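Local coordinates for conserved protein MTH689 (Methanothermobacter thermautotrophicus, PDB 2WNY) that is of unknown function but, belonging to an RNA-binding family and encoded in the exosome superoperon, probably binds RNA, at residues Ile11-Met16 with Ala37-Glu42; Val26-Arg31 with Lys101-Val106; Met69-Glu74 with Gly105-Val110; Gly78-Leu83 with Glu134-Ile139; Ile120-Tyr125 with Glu130-Asn135. The protein carries 1 engineered substitution. All coordinates share one frame; numbering follows the deposited sequence. Where two conformers were deposited one is given.

All five contacts fasten helices or loops to one antiparallel sheet or to each other. Contacts 1 and 2, centres 13 Å apart, touch where L30 of helix 23-30 packs on Y13, and R31 NH2 lies 2.9 Å from A37 O, probably a hydrogen bond. Contact 2 runs on into contact 3, 11 Å away between centres, through G105 and V106. Contact 3 meets contact 4 at F72 and L83 (centres 13 Å apart), and contact 4 shares E134 and N135 with contact 5, their centres 10 Å apart. Contacts 1 and 5 lie on opposite sides of the chain's centre, 23 Å apart between centres, yet touch through I11 and I120 on neighbouring strands.

Contact 1: Ile11-Met16 with Ala37-Glu42; sequences ISYCLM and ATPERE. Engineered in segment 11-16: C14 (natural residue Arg).
Y13 reaches from strand 8-17 to the turn that leads into strand 40-45, and its ring ends between A37 and P39. The phenol and the proline side chain cross at about a right angle: P39 CB lies at the ring edge, in its plane, 3.7 Å from Y13 CE1. A37 CB approaches obliquely, 3.9 Å from Y13 CZ. The hydroxyl is set against the backbone of the turn, with Y13 OH 3.2 Å from P39 CA. It lies equally near P39 N, but a proline nitrogen has no hydrogen to share, so that approach is packing alone. A chi1 of 65°, with Y13 CG between the backbone N and the carbonyl carbon, points the ring at the turn. The setting is a helix-covered antiparallel sheet: strand 8-17 runs between 51-59 and 115-122, and L30 of helix 23-30 packs on both Y13 and A37, while P39 also rests on L55. A water joins the polar atoms at the ring edge. It is hydrogen-bonded to Y13 OH (3.1 Å) and accepts a bond from the backbone of the turn, T38 N to water 3.2 Å.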
# COMPACT_ATOMS: atom_id res chain seq x y z
N ILE A 11 5.83 -1.43 -5.64
CA ILE A 11 4.64 -1.56 -4.79
C ILE A 11 3.53 -2.16 -5.64
O ILE A 11 3.24 -1.64 -6.74
CB ILE A 11 4.13 -0.18 -4.29
CG1 ILE A 11 5.24 0.60 -3.60
CG2 ILE A 11 2.93 -0.38 -3.34
CD1 ILE A 11 4.79 1.90 -2.98
N SER A 12 2.96 -3.25 -5.16
CA SER A 12 1.74 -3.80 -5.74
C SER A 12 0.59 -3.21 -4.91
O SER A 12 0.72 -3.08 -3.68
CB SER A 12 1.70 -5.32 -5.66
OG SER A 12 2.65 -5.91 -6.52
N TYR A 13 -0.51 -2.86 -5.56
CA TYR A 13 -1.67 -2.34 -4.83
C TYR A 13 -2.94 -2.96 -5.35
O TYR A 13 -3.04 -3.36 -6.54
CB TYR A 13 -1.72 -0.81 -4.83
CG TYR A 13 -1.93 -0.21 -6.20
CD1 TYR A 13 -3.21 -0.11 -6.75
CD2 TYR A 13 -0.85 0.24 -6.95
CE1 TYR A 13 -3.41 0.42 -8.02
CE2 TYR A 13 -1.03 0.76 -8.20
CZ TYR A 13 -2.32 0.86 -8.73
OH TYR A 13 -2.50 1.38 -9.97
N CYS A 14 -3.91 -3.07 -4.45
CA CYS A 14 -5.20 -3.62 -4.75
C CYS A 14 -6.26 -2.85 -3.95
O CYS A 14 -6.07 -2.57 -2.77
CB CYS A 14 -5.18 -5.10 -4.32
SG CYS A 14 -6.62 -5.95 -4.75
N LEU A 15 -7.38 -2.49 -4.59
CA LEU A 15 -8.56 -1.98 -3.82
C LEU A 15 -9.82 -2.26 -4.61
O LEU A 15 -9.75 -2.64 -5.79
CB LEU A 15 -8.44 -0.52 -3.37
CG LEU A 15 -8.53 0.66 -4.35
CD1 LEU A 15 -8.69 1.94 -3.55
CD2 LEU A 15 -7.31 0.71 -5.26
N MET A 16 -10.96 -2.17 -3.93
CA MET A 16 -12.19 -2.67 -4.48
C MET A 16 -13.19 -1.56 -4.66
O MET A 16 -13.19 -0.57 -3.91
CB MET A 16 -12.77 -3.77 -3.58
CG MET A 16 -11.73 -4.28 -2.60
SD MET A 16 -11.74 -6.04 -2.38
CE MET A 16 -10.40 -6.45 -3.48
N ALA A 37 -1.38 6.87 -9.69
CA ALA A 37 -1.60 5.46 -9.94
C ALA A 37 -2.69 5.30 -11.00
O ALA A 37 -3.69 6.02 -10.99
CB ALA A 37 -1.98 4.71 -8.64
N THR A 38 -2.46 4.41 -11.95
CA THR A 38 -3.47 4.14 -12.97
C THR A 38 -3.71 2.64 -12.94
O THR A 38 -2.98 1.88 -13.58
CB THR A 38 -3.03 4.62 -14.36
OG1 THR A 38 -1.79 3.99 -14.72
CG2 THR A 38 -2.85 6.14 -14.38
N PRO A 39 -4.71 2.22 -12.16
CA PRO A 39 -4.94 0.80 -11.95
C PRO A 39 -5.56 0.11 -13.14
O PRO A 39 -6.26 0.75 -13.96
CB PRO A 39 -5.91 0.77 -10.75
CG PRO A 39 -6.55 2.11 -10.75
CD PRO A 39 -5.59 3.07 -11.33
N GLU A 40 -5.27 -1.17 -13.27
CA GLU A 40 -6.00 -2.04 -14.20
C GLU A 40 -7.29 -2.39 -13.49
O GLU A 40 -7.35 -2.41 -12.26
CB GLU A 40 -5.20 -3.30 -14.53
CG GLU A 40 -4.62 -3.29 -15.92
CD GLU A 40 -3.21 -3.82 -15.97
OE1 GLU A 40 -3.00 -4.89 -16.57
OE2 GLU A 40 -2.31 -3.16 -15.39
N ARG A 41 -8.32 -2.66 -14.29
CA ARG A 41 -9.63 -3.00 -13.76
C ARG A 41 -9.89 -4.47 -13.99
O ARG A 41 -9.52 -5.02 -15.03
CB ARG A 41 -10.72 -2.21 -14.50
CG ARG A 41 -10.42 -0.75 -14.65
CD ARG A 41 -11.61 0.01 -15.21
NE ARG A 41 -11.68 1.31 -14.56
CZ ARG A 41 -10.67 2.19 -14.57
NH1 ARG A 41 -9.55 1.90 -15.22
NH2 ARG A 41 -10.80 3.34 -13.95
N GLU A 42 -10.52 -5.12 -13.02
CA GLU A 42 -10.99 -6.48 -13.26
C GLU A 42 -12.22 -6.74 -12.42
O GLU A 42 -12.29 -6.30 -11.27
CB GLU A 42 -9.87 -7.52 -13.05
CG GLU A 42 -9.95 -8.34 -11.76
CD GLU A 42 -8.72 -9.20 -11.54
OE1 GLU A 42 -8.09 -9.07 -10.46
OE2 GLU A 42 -8.38 -10.00 -12.43
O HOH W 1 0.02 2.48 -11.36

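Contact 2: Val26-Arg31 with Lys101-Val106; sequences VIEALR and KALEGV
A29 and L103 bring two helices unusually close, their CA atoms 3.8 Å apart. Segment 26-31 belongs to helix 23-30, and 101-106 carries the last turn of the short helix 99-103. That turn closes in a Schellman motif, with V106 N bonded to K101 O and G105 N to A102 O; G105, at positive phi (82°), is the C-prime residue. Small side chains permit the approach. The methyl of A29 lies directly against the opposite backbone, A29 CB to L103 N 3.5 Å, and also touches L103 CB at 3.8 Å. A102 points its methyl toward helix 23-30, where A102 CB meets A29 O at 3.6 Å and A29 CB at 4.0 Å. At the outer margin L103 extends with CG anti to its backbone N (chi1 175°), which brings CD1 across the extended chain of E28, at a slant; L103 CD1 is 3.6 Å from E28 CD, with CB and CG of the glutamate also in touch. A102 O, at the helix end, accepts a hydrogen bond from N32 ND2, just beyond helix 23-30. Across the two segments themselves the contact is van der Waals in kind: methyl groups meet backbone and aliphatic carbon, and the carboxylate of E28 is touched by a leucine methyl, so close fit and not charge pairing defines the interface.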
# COMPACT_ATOMS: atom_id res chain seq x y z
N VAL A 26 -13.12 6.34 -5.35
CA VAL A 26 -12.24 5.27 -4.93
C VAL A 26 -10.81 5.54 -5.47
O VAL A 26 -9.81 5.38 -4.76
CB VAL A 26 -12.78 3.89 -5.35
CG1 VAL A 26 -11.80 2.76 -4.96
CG2 VAL A 26 -14.15 3.61 -4.65
N ILE A 27 -10.72 5.94 -6.74
CA ILE A 27 -9.44 6.24 -7.36
C ILE A 27 -8.85 7.50 -6.73
O ILE A 27 -7.65 7.55 -6.48
CB ILE A 27 -9.56 6.36 -8.90
CG1 ILE A 27 -9.68 4.97 -9.54
CG2 ILE A 27 -8.36 7.06 -9.48
CD1 ILE A 27 -10.26 4.99 -10.95
N GLU A 28 -9.69 8.50 -6.46
CA GLU A 28 -9.18 9.67 -5.70
C GLU A 28 -8.52 9.23 -4.37
O GLU A 28 -7.44 9.72 -4.02
CB GLU A 28 -10.28 10.69 -5.43
CG GLU A 28 -9.81 11.97 -4.76
CD GLU A 28 -10.97 12.86 -4.33
OE1 GLU A 28 -12.09 12.68 -4.86
OE2 GLU A 28 -10.78 13.73 -3.46
N ALA A 29 -9.17 8.32 -3.64
CA ALA A 29 -8.59 7.77 -2.41
C ALA A 29 -7.24 7.06 -2.66
O ALA A 29 -6.26 7.30 -1.97
CB ALA A 29 -9.59 6.82 -1.72
N LEU A 30 -7.20 6.19 -3.66
CA LEU A 30 -5.92 5.56 -4.05
C LEU A 30 -4.84 6.58 -4.34
O LEU A 30 -3.70 6.41 -3.90
CB LEU A 30 -6.12 4.68 -5.28
CG LEU A 30 -4.86 4.21 -6.01
CD1 LEU A 30 -4.10 3.23 -5.10
CD2 LEU A 30 -5.24 3.53 -7.31
N ARG A 31 -5.19 7.64 -5.07
CA ARG A 31 -4.21 8.69 -5.41
C ARG A 31 -3.81 9.59 -4.26
O ARG A 31 -2.92 10.43 -4.40
CB ARG A 31 -4.71 9.51 -6.60
CG ARG A 31 -4.61 8.69 -7.88
CD ARG A 31 -5.14 9.41 -9.08
NE ARG A 31 -5.06 8.49 -10.22
CZ ARG A 31 -5.76 8.61 -11.34
NH1 ARG A 31 -6.61 9.62 -11.51
NH2 ARG A 31 -5.61 7.70 -12.31
N LYS A 101 -10.64 6.97 5.00
CA LYS A 101 -9.59 7.86 5.46
C LYS A 101 -8.68 8.31 4.32
O LYS A 101 -8.38 9.50 4.21
CB LYS A 101 -8.80 7.22 6.60
CG LYS A 101 -9.60 7.07 7.88
CD LYS A 101 -10.13 8.40 8.45
CE LYS A 101 -9.13 9.05 9.41
NZ LYS A 101 -9.70 10.27 10.07
N ALA A 102 -8.26 7.38 3.46
CA ALA A 102 -7.48 7.77 2.27
C ALA A 102 -8.19 8.82 1.42
O ALA A 102 -7.56 9.74 0.92
CB ALA A 102 -7.14 6.52 1.42
N LEU A 103 -9.51 8.71 1.26
CA LEU A 103 -10.23 9.69 0.47
C LEU A 103 -10.11 11.07 1.12
O LEU A 103 -10.06 12.10 0.43
CB LEU A 103 -11.69 9.29 0.29
CG LEU A 103 -12.56 10.31 -0.44
CD1 LEU A 103 -12.11 10.46 -1.88
CD2 LEU A 103 -14.01 9.86 -0.37
N GLU A 104 -10.04 11.10 2.45
CA GLU A 104 -9.84 12.36 3.16
C GLU A 104 -8.36 12.76 3.28
O GLU A 104 -8.04 13.73 3.94
CB GLU A 104 -10.52 12.35 4.55
CG GLU A 104 -11.99 11.97 4.56
CD GLU A 104 -12.89 12.96 3.82
OE1 GLU A 104 -12.68 14.18 3.98
OE2 GLU A 104 -13.82 12.51 3.09
N GLY A 105 -7.47 12.00 2.63
CA GLY A 105 -6.04 12.33 2.62
C GLY A 105 -5.30 11.87 3.86
O GLY A 105 -4.25 12.41 4.21
N VAL A 106 -5.86 10.88 4.55
CA VAL A 106 -5.25 10.38 5.78
C VAL A 106 -4.85 8.93 5.56
O VAL A 106 -5.60 8.15 4.94
CB VAL A 106 -6.20 10.50 6.99
CG1 VAL A 106 -5.53 9.98 8.26
CG2 VAL A 106 -6.66 11.96 7.18

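Contact 3: Met69-Glu74 with Gly105-Val110; sequences MEKFTE and GVWEPV
K71 lies over one face of the W107 indole, its aliphatic chain doing the touching. K71 CG stands 3.3 Å above the ring plane, offset toward the rim, and is 3.4 Å from W107 CZ2; the approach is a CH-pi contact, K71 CG to the centroid of the six-membered ring 3.7 Å. The lysine leaves its helix with CG anti to the backbone N, then bends at chi2 (74°), and this bend carries the chain across the indole toward the pyrrole side, where K71 CE is 3.8 Å from W107 NE1. The ammonium goes further: K71 NZ is 5.1 Å from the centroid of the five-membered ring, a long cation-pi geometry that is at most weakly attractive. The far corner of the indole meets the helix backbone, W107 CZ3 to F72 CA 3.6 Å, and touches F72 CB at 4.0 Å. F72 turns its own ring away from the indole. The indole N-H is used by N32 O, a hydrogen bond that holds one edge of the ring. W107 projects from the loop after helix 99-103 onto helix 62-76, whose F68, V75 and F76 also pack on it, and L97 of strand 92-98 touches it too. F72 packs instead on L93 of strand 92-98, L83 of a loop and I136 of helix 129-139.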
# COMPACT_ATOMS: atom_id res chain seq x y z
N MET A 69 7.74 6.92 -0.57
CA MET A 69 8.63 6.74 0.58
C MET A 69 8.72 8.02 1.42
O MET A 69 8.79 7.96 2.65
CB MET A 69 10.02 6.27 0.16
CG MET A 69 10.10 4.77 -0.21
SD MET A 69 9.37 3.64 1.02
CE MET A 69 10.51 4.00 2.40
N GLU A 70 8.70 9.17 0.75
CA GLU A 70 8.67 10.46 1.44
C GLU A 70 7.44 10.54 2.37
O GLU A 70 7.57 10.86 3.55
CB GLU A 70 8.58 11.59 0.42
CG GLU A 70 9.88 12.06 -0.17
CD GLU A 70 9.77 13.50 -0.64
OE1 GLU A 70 8.76 13.84 -1.30
OE2 GLU A 70 10.69 14.30 -0.34
N LYS A 71 6.26 10.23 1.84
CA LYS A 71 5.03 10.30 2.64
C LYS A 71 4.98 9.16 3.67
O LYS A 71 4.60 9.37 4.83
CB LYS A 71 3.81 10.25 1.71
CG LYS A 71 2.46 10.10 2.41
CD LYS A 71 2.02 11.37 3.09
CE LYS A 71 0.54 11.31 3.43
NZ LYS A 71 0.01 12.68 3.62
N PHE A 72 5.38 7.97 3.25
CA PHE A 72 5.45 6.82 4.14
C PHE A 72 6.32 7.13 5.36
O PHE A 72 5.94 6.84 6.51
CB PHE A 72 5.98 5.60 3.37
CG PHE A 72 6.24 4.37 4.22
CD1 PHE A 72 5.27 3.39 4.34
CD2 PHE A 72 7.46 4.20 4.86
CE1 PHE A 72 5.51 2.24 5.12
CE2 PHE A 72 7.70 3.06 5.64
CZ PHE A 72 6.73 2.09 5.76
N THR A 73 7.48 7.75 5.11
CA THR A 73 8.39 8.17 6.19
C THR A 73 7.76 9.19 7.16
O THR A 73 7.93 9.07 8.37
CB THR A 73 9.75 8.70 5.64
OG1 THR A 73 10.32 7.69 4.80
CG2 THR A 73 10.73 9.02 6.77
N GLU A 74 7.05 10.19 6.63
CA GLU A 74 6.40 11.20 7.49
C GLU A 74 5.33 10.52 8.35
O GLU A 74 5.24 10.75 9.56
CB GLU A 74 5.73 12.31 6.66
CG GLU A 74 6.65 13.05 5.71
CD GLU A 74 5.89 13.84 4.65
OE1 GLU A 74 4.64 13.69 4.54
OE2 GLU A 74 6.54 14.61 3.91
N GLY A 105 -7.47 12.00 2.63
CA GLY A 105 -6.04 12.33 2.62
C GLY A 105 -5.30 11.87 3.86
O GLY A 105 -4.25 12.41 4.21
N VAL A 106 -5.86 10.88 4.55
CA VAL A 106 -5.25 10.38 5.78
C VAL A 106 -4.85 8.93 5.56
O VAL A 106 -5.60 8.15 4.94
CB VAL A 106 -6.20 10.50 6.99
CG1 VAL A 106 -5.53 9.98 8.26
CG2 VAL A 106 -6.66 11.96 7.18
N TRP A 107 -3.66 8.57 6.05
CA TRP A 107 -3.20 7.20 5.98
C TRP A 107 -3.49 6.54 7.32
O TRP A 107 -2.85 6.85 8.33
CB TRP A 107 -1.71 7.14 5.69
CG TRP A 107 -1.31 7.43 4.28
CD1 TRP A 107 -1.98 8.19 3.35
CD2 TRP A 107 -0.09 7.01 3.66
NE1 TRP A 107 -1.25 8.25 2.17
CE2 TRP A 107 -0.09 7.53 2.34
CE3 TRP A 107 1.01 6.23 4.08
CZ2 TRP A 107 0.94 7.26 1.42
CZ3 TRP A 107 2.04 5.98 3.17
CH2 TRP A 107 2.01 6.51 1.88
N GLU A 108 -4.45 5.63 7.32
CA GLU A 108 -4.82 4.95 8.56
C GLU A 108 -4.62 3.45 8.36
O GLU A 108 -5.36 2.82 7.61
CB GLU A 108 -6.28 5.29 8.93
CG GLU A 108 -6.80 4.68 10.26
CD GLU A 108 -6.07 5.21 11.49
OE1 GLU A 108 -6.05 6.45 11.68
OE2 GLU A 108 -5.52 4.39 12.26
N PRO A 109 -3.61 2.87 9.04
CA PRO A 109 -3.39 1.44 8.92
C PRO A 109 -4.56 0.67 9.52
O PRO A 109 -5.10 1.05 10.57
CB PRO A 109 -2.10 1.20 9.73
CG PRO A 109 -2.02 2.37 10.68
CD PRO A 109 -2.71 3.52 10.01
N VAL A 110 -4.99 -0.38 8.84
CA VAL A 110 -6.05 -1.24 9.36
C VAL A 110 -5.62 -2.69 9.19
O VAL A 110 -4.67 -3.00 8.46
CB VAL A 110 -7.41 -1.00 8.66
CG1 VAL A 110 -7.99 0.38 9.02
CG2 VAL A 110 -7.28 -1.16 7.15

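Contact 4: Gly78-Leu83 with Glu134-Ile139; sequences GRMDEL and ENIRKI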
# COMPACT_ATOMS: atom_id res chain seq x y z
N GLY A 78 8.73 6.82 13.87
CA GLY A 78 8.47 6.43 15.26
C GLY A 78 7.27 5.52 15.48
O GLY A 78 6.81 5.36 16.61
N ARG A 79 6.77 4.91 14.41
CA ARG A 79 5.63 4.03 14.52
C ARG A 79 5.99 2.64 14.00
O ARG A 79 5.15 1.93 13.43
CB ARG A 79 4.44 4.62 13.74
CG ARG A 79 3.81 5.83 14.41
CD ARG A 79 2.76 6.48 13.54
NE ARG A 79 1.61 5.61 13.34
CZ ARG A 79 0.54 5.92 12.60
NH1 ARG A 79 0.47 7.08 11.98
NH2 ARG A 79 -0.46 5.06 12.49
N MET A 80 7.24 2.25 14.21
CA MET A 80 7.73 1.00 13.62
C MET A 80 7.02 -0.21 14.23
O MET A 80 6.71 -1.17 13.53
CB MET A 80 9.26 0.88 13.74
CG MET A 80 9.86 -0.37 13.09
SD MET A 80 9.58 -0.52 11.30
CE MET A 80 10.11 -2.21 11.05
N ASP A 81 6.72 -0.12 15.52
CA ASP A 81 6.05 -1.21 16.23
C ASP A 81 4.66 -1.55 15.65
O ASP A 81 4.15 -2.65 15.87
CB ASP A 81 5.96 -0.88 17.72
CG ASP A 81 5.02 0.28 18.01
OD1 ASP A 81 4.86 1.17 17.15
OD2 ASP A 81 4.44 0.28 19.11
N GLU A 82 4.08 -0.62 14.89
CA GLU A 82 2.81 -0.86 14.19
C GLU A 82 3.00 -1.61 12.87
O GLU A 82 2.03 -2.05 12.25
CB GLU A 82 2.08 0.45 13.91
CG GLU A 82 1.52 1.15 15.15
CD GLU A 82 0.79 2.44 14.79
OE1 GLU A 82 -0.22 2.37 14.05
OE2 GLU A 82 1.23 3.51 15.26
N LEU A 83 4.25 -1.75 12.42
CA LEU A 83 4.52 -2.33 11.10
C LEU A 83 5.28 -3.64 11.19
O LEU A 83 5.22 -4.45 10.27
CB LEU A 83 5.30 -1.33 10.23
CG LEU A 83 4.67 0.03 9.91
CD1 LEU A 83 5.61 0.84 9.05
CD2 LEU A 83 3.29 -0.10 9.21
N GLU A 134 14.79 -4.40 9.62
CA GLU A 134 15.90 -3.53 10.01
C GLU A 134 16.00 -2.31 9.09
O GLU A 134 16.16 -1.18 9.57
CB GLU A 134 17.23 -4.29 10.06
CG GLU A 134 18.46 -3.40 10.35
CD GLU A 134 18.37 -2.63 11.68
OE1 GLU A 134 17.53 -2.98 12.54
OE2 GLU A 134 19.15 -1.68 11.86
N ASN A 135 15.87 -2.54 7.79
CA ASN A 135 15.99 -1.48 6.78
C ASN A 135 14.92 -0.41 6.91
O ASN A 135 15.21 0.78 6.81
CB ASN A 135 15.98 -2.08 5.37
CG ASN A 135 17.28 -2.75 5.03
OD1 ASN A 135 18.27 -2.65 5.76
ND2 ASN A 135 17.29 -3.46 3.91
N ILE A 136 13.69 -0.84 7.16
CA ILE A 136 12.58 0.10 7.32
C ILE A 136 12.68 0.84 8.66
O ILE A 136 12.44 2.06 8.72
CB ILE A 136 11.20 -0.61 7.15
CG1 ILE A 136 11.04 -1.21 5.74
CG2 ILE A 136 10.04 0.35 7.52
CD1 ILE A 136 10.98 -0.19 4.57
N ARG A 137 13.07 0.13 9.72
CA ARG A 137 13.21 0.74 11.04
C ARG A 137 14.24 1.87 11.00
O ARG A 137 14.02 2.95 11.58
CB ARG A 137 13.60 -0.32 12.08
CG ARG A 137 13.52 0.17 13.54
CD ARG A 137 14.42 -0.65 14.44
NE ARG A 137 15.80 -0.65 13.94
CZ ARG A 137 16.69 0.32 14.14
NH1 ARG A 137 16.38 1.41 14.84
NH2 ARG A 137 17.91 0.21 13.62
N LYS A 138 15.35 1.62 10.32
CA LYS A 138 16.39 2.62 10.09
C LYS A 138 15.82 3.85 9.37
O LYS A 138 16.13 5.00 9.72
CB LYS A 138 17.55 2.02 9.28
CG LYS A 138 18.76 2.94 9.09
CD LYS A 138 19.44 3.25 10.43
CE LYS A 138 20.55 4.27 10.26
NZ LYS A 138 21.11 4.69 11.57
N ILE A 139 14.96 3.60 8.38
CA ILE A 139 14.34 4.68 7.61
C ILE A 139 13.35 5.47 8.47
O ILE A 139 13.29 6.70 8.38
CB ILE A 139 13.70 4.16 6.29
CG1 ILE A 139 14.79 3.72 5.31
CG2 ILE A 139 12.80 5.23 5.66
CD1 ILE A 139 14.30 2.80 4.14
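The C-terminal helix 129-139 is met here by the loop between helix 62-76 and strand 92-98, at its short 3-10 turn 80-82. M80 makes the contact, crossing R137 at about a right angle. Its CG is anti to the backbone N (chi1 -177°), and a bend at chi2 sets the thioether against the helix: M80 CG touches R137 CG at 3.7 Å, and M80 SD reaches I136 CG2 at 3.9 Å. In this helix-on-sheet fold F87 packs on both M80 and I136, and L140 on M80. M80 meets the backbone and the first side-chain carbons of R137, not its guanidinium. That group turns back along the helix to grip E134 side-on, R137 NH2 to E134 OE2 2.9 Å and R137 NE to E134 OE1 3.2 Å. R79 holds E82 in the same two-nitrogen manner, with R79 NE to E82 OE2 2.9 Å, a salt bridge across the 3-10 turn, within one segment.

Contact 5: Ile120-Tyr125 with Glu130-Asn135; sequences IKVEAY and EVAVEN
The amide of N135 is the flat group that bonds across this contact: E123 O lies in its plane (13° out), bonded by ND2, and A124 CA is 3.8 Å from N135 ND2. The bond, N135 ND2 to E123 O 2.8 Å with an N-H...O angle of 148°, meets the carbonyl 19° out of its plane. Alongside it, small apolar groups fill the join between the end of strand 115-122 and helix 129-139. A124 CB is shared by V131 CG1 at 3.9 Å and A132 CB at 4.1 Å, and V122 CG1 meets A132 CB at 4.0 Å. V131 CG1, anti to its backbone N, also reaches the chain beyond, 3.6 Å from Y125 N. The carboxylate of E123 turns to the N-terminal segment, where M7 N bonds it. One side-chain amide thus gives a backbone carbonyl just past the strand's end a donor, and the chain after the strand is joined to helix 129-139 by one polar bond and small apolar contacts.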
# COMPACT_ATOMS: atom_id res chain seq x y z
N ILE A 120 4.40 -4.05 -0.44
CA ILE A 120 5.60 -3.25 -0.68
C ILE A 120 6.87 -4.13 -0.68
O ILE A 120 7.27 -4.66 0.38
CB ILE A 120 5.74 -2.11 0.36
CG1 ILE A 120 4.49 -1.23 0.39
CG2 ILE A 120 7.00 -1.24 0.03
CD1 ILE A 120 4.39 -0.32 1.66
N LYS A 121 7.51 -4.27 -1.84
CA LYS A 121 8.77 -5.01 -1.94
C LYS A 121 9.95 -4.17 -1.43
O LYS A 121 10.49 -3.31 -2.14
CB LYS A 121 9.04 -5.54 -3.36
CG LYS A 121 10.17 -6.60 -3.43
CD LYS A 121 10.30 -7.17 -4.83
CE LYS A 121 11.51 -8.08 -4.95
NZ LYS A 121 11.66 -8.54 -6.35
N VAL A 122 10.34 -4.44 -0.19
CA VAL A 122 11.38 -3.70 0.48
C VAL A 122 12.75 -4.14 -0.03
O VAL A 122 13.02 -5.34 -0.16
CB VAL A 122 11.28 -3.87 2.01
CG1 VAL A 122 12.45 -3.19 2.75
CG2 VAL A 122 9.92 -3.33 2.50
N GLU A 123 13.59 -3.16 -0.35
CA GLU A 123 15.00 -3.44 -0.68
C GLU A 123 15.63 -4.14 0.51
O GLU A 123 15.70 -3.58 1.61
CB GLU A 123 15.75 -2.15 -0.99
CG GLU A 123 17.16 -2.36 -1.51
CD GLU A 123 17.92 -1.05 -1.67
OE1 GLU A 123 17.64 -0.07 -0.93
OE2 GLU A 123 18.81 -0.99 -2.54
N ALA A 124 16.04 -5.39 0.28
CA ALA A 124 16.57 -6.22 1.35
C ALA A 124 17.42 -7.36 0.78
O ALA A 124 16.98 -8.12 -0.08
CB ALA A 124 15.43 -6.77 2.21
N TYR A 125 18.65 -7.45 1.25
CA TYR A 125 19.49 -8.56 0.88
C TYR A 125 20.27 -9.03 2.09
O TYR A 125 20.99 -8.23 2.70
CB TYR A 125 20.45 -8.22 -0.26
CG TYR A 125 21.21 -9.43 -0.72
CD1 TYR A 125 20.70 -10.27 -1.71
CD2 TYR A 125 22.44 -9.77 -0.14
CE1 TYR A 125 21.39 -11.40 -2.13
CE2 TYR A 125 23.14 -10.90 -0.55
CZ TYR A 125 22.62 -11.71 -1.54
OH TYR A 125 23.32 -12.82 -1.93
N GLU A 130 13.94 -10.25 8.67
CA GLU A 130 14.77 -9.47 9.58
C GLU A 130 15.51 -8.33 8.88
O GLU A 130 15.62 -7.23 9.42
CB GLU A 130 15.74 -10.36 10.38
CG GLU A 130 16.84 -11.04 9.55
CD GLU A 130 17.94 -11.67 10.40
OE1 GLU A 130 17.75 -11.86 11.62
OE2 GLU A 130 19.00 -11.99 9.82
N VAL A 131 16.00 -8.60 7.67
CA VAL A 131 16.72 -7.61 6.88
C VAL A 131 15.76 -6.47 6.49
O VAL A 131 16.07 -5.29 6.68
CB VAL A 131 17.35 -8.26 5.62
CG1 VAL A 131 18.20 -7.26 4.84
CG2 VAL A 131 18.19 -9.48 6.01
N ALA A 132 14.59 -6.84 5.98
CA ALA A 132 13.59 -5.86 5.57
C ALA A 132 13.14 -4.99 6.75
O ALA A 132 13.11 -3.76 6.65
CB ALA A 132 12.41 -6.56 4.92
N VAL A 133 12.84 -5.64 7.88
CA VAL A 133 12.47 -4.96 9.12
C VAL A 133 13.54 -3.94 9.53
O VAL A 133 13.24 -2.76 9.76
CB VAL A 133 12.22 -5.99 10.27
CG1 VAL A 133 12.22 -5.32 11.63
CG2 VAL A 133 10.92 -6.75 10.03
N GLU A 134 14.79 -4.40 9.62
CA GLU A 134 15.90 -3.53 10.01
C GLU A 134 16.00 -2.31 9.09
O GLU A 134 16.16 -1.18 9.57
CB GLU A 134 17.23 -4.29 10.06
CG GLU A 134 18.46 -3.40 10.35
CD GLU A 134 18.37 -2.63 11.68
OE1 GLU A 134 17.53 -2.98 12.54
OE2 GLU A 134 19.15 -1.68 11.86
N ASN A 135 15.87 -2.54 7.79
CA ASN A 135 15.99 -1.48 6.78
C ASN A 135 14.92 -0.41 6.91
O ASN A 135 15.21 0.78 6.81
CB ASN A 135 15.98 -2.08 5.37
CG ASN A 135 17.28 -2.75 5.03
OD1 ASN A 135 18.27 -2.65 5.76
ND2 ASN A 135 17.29 -3.46 3.91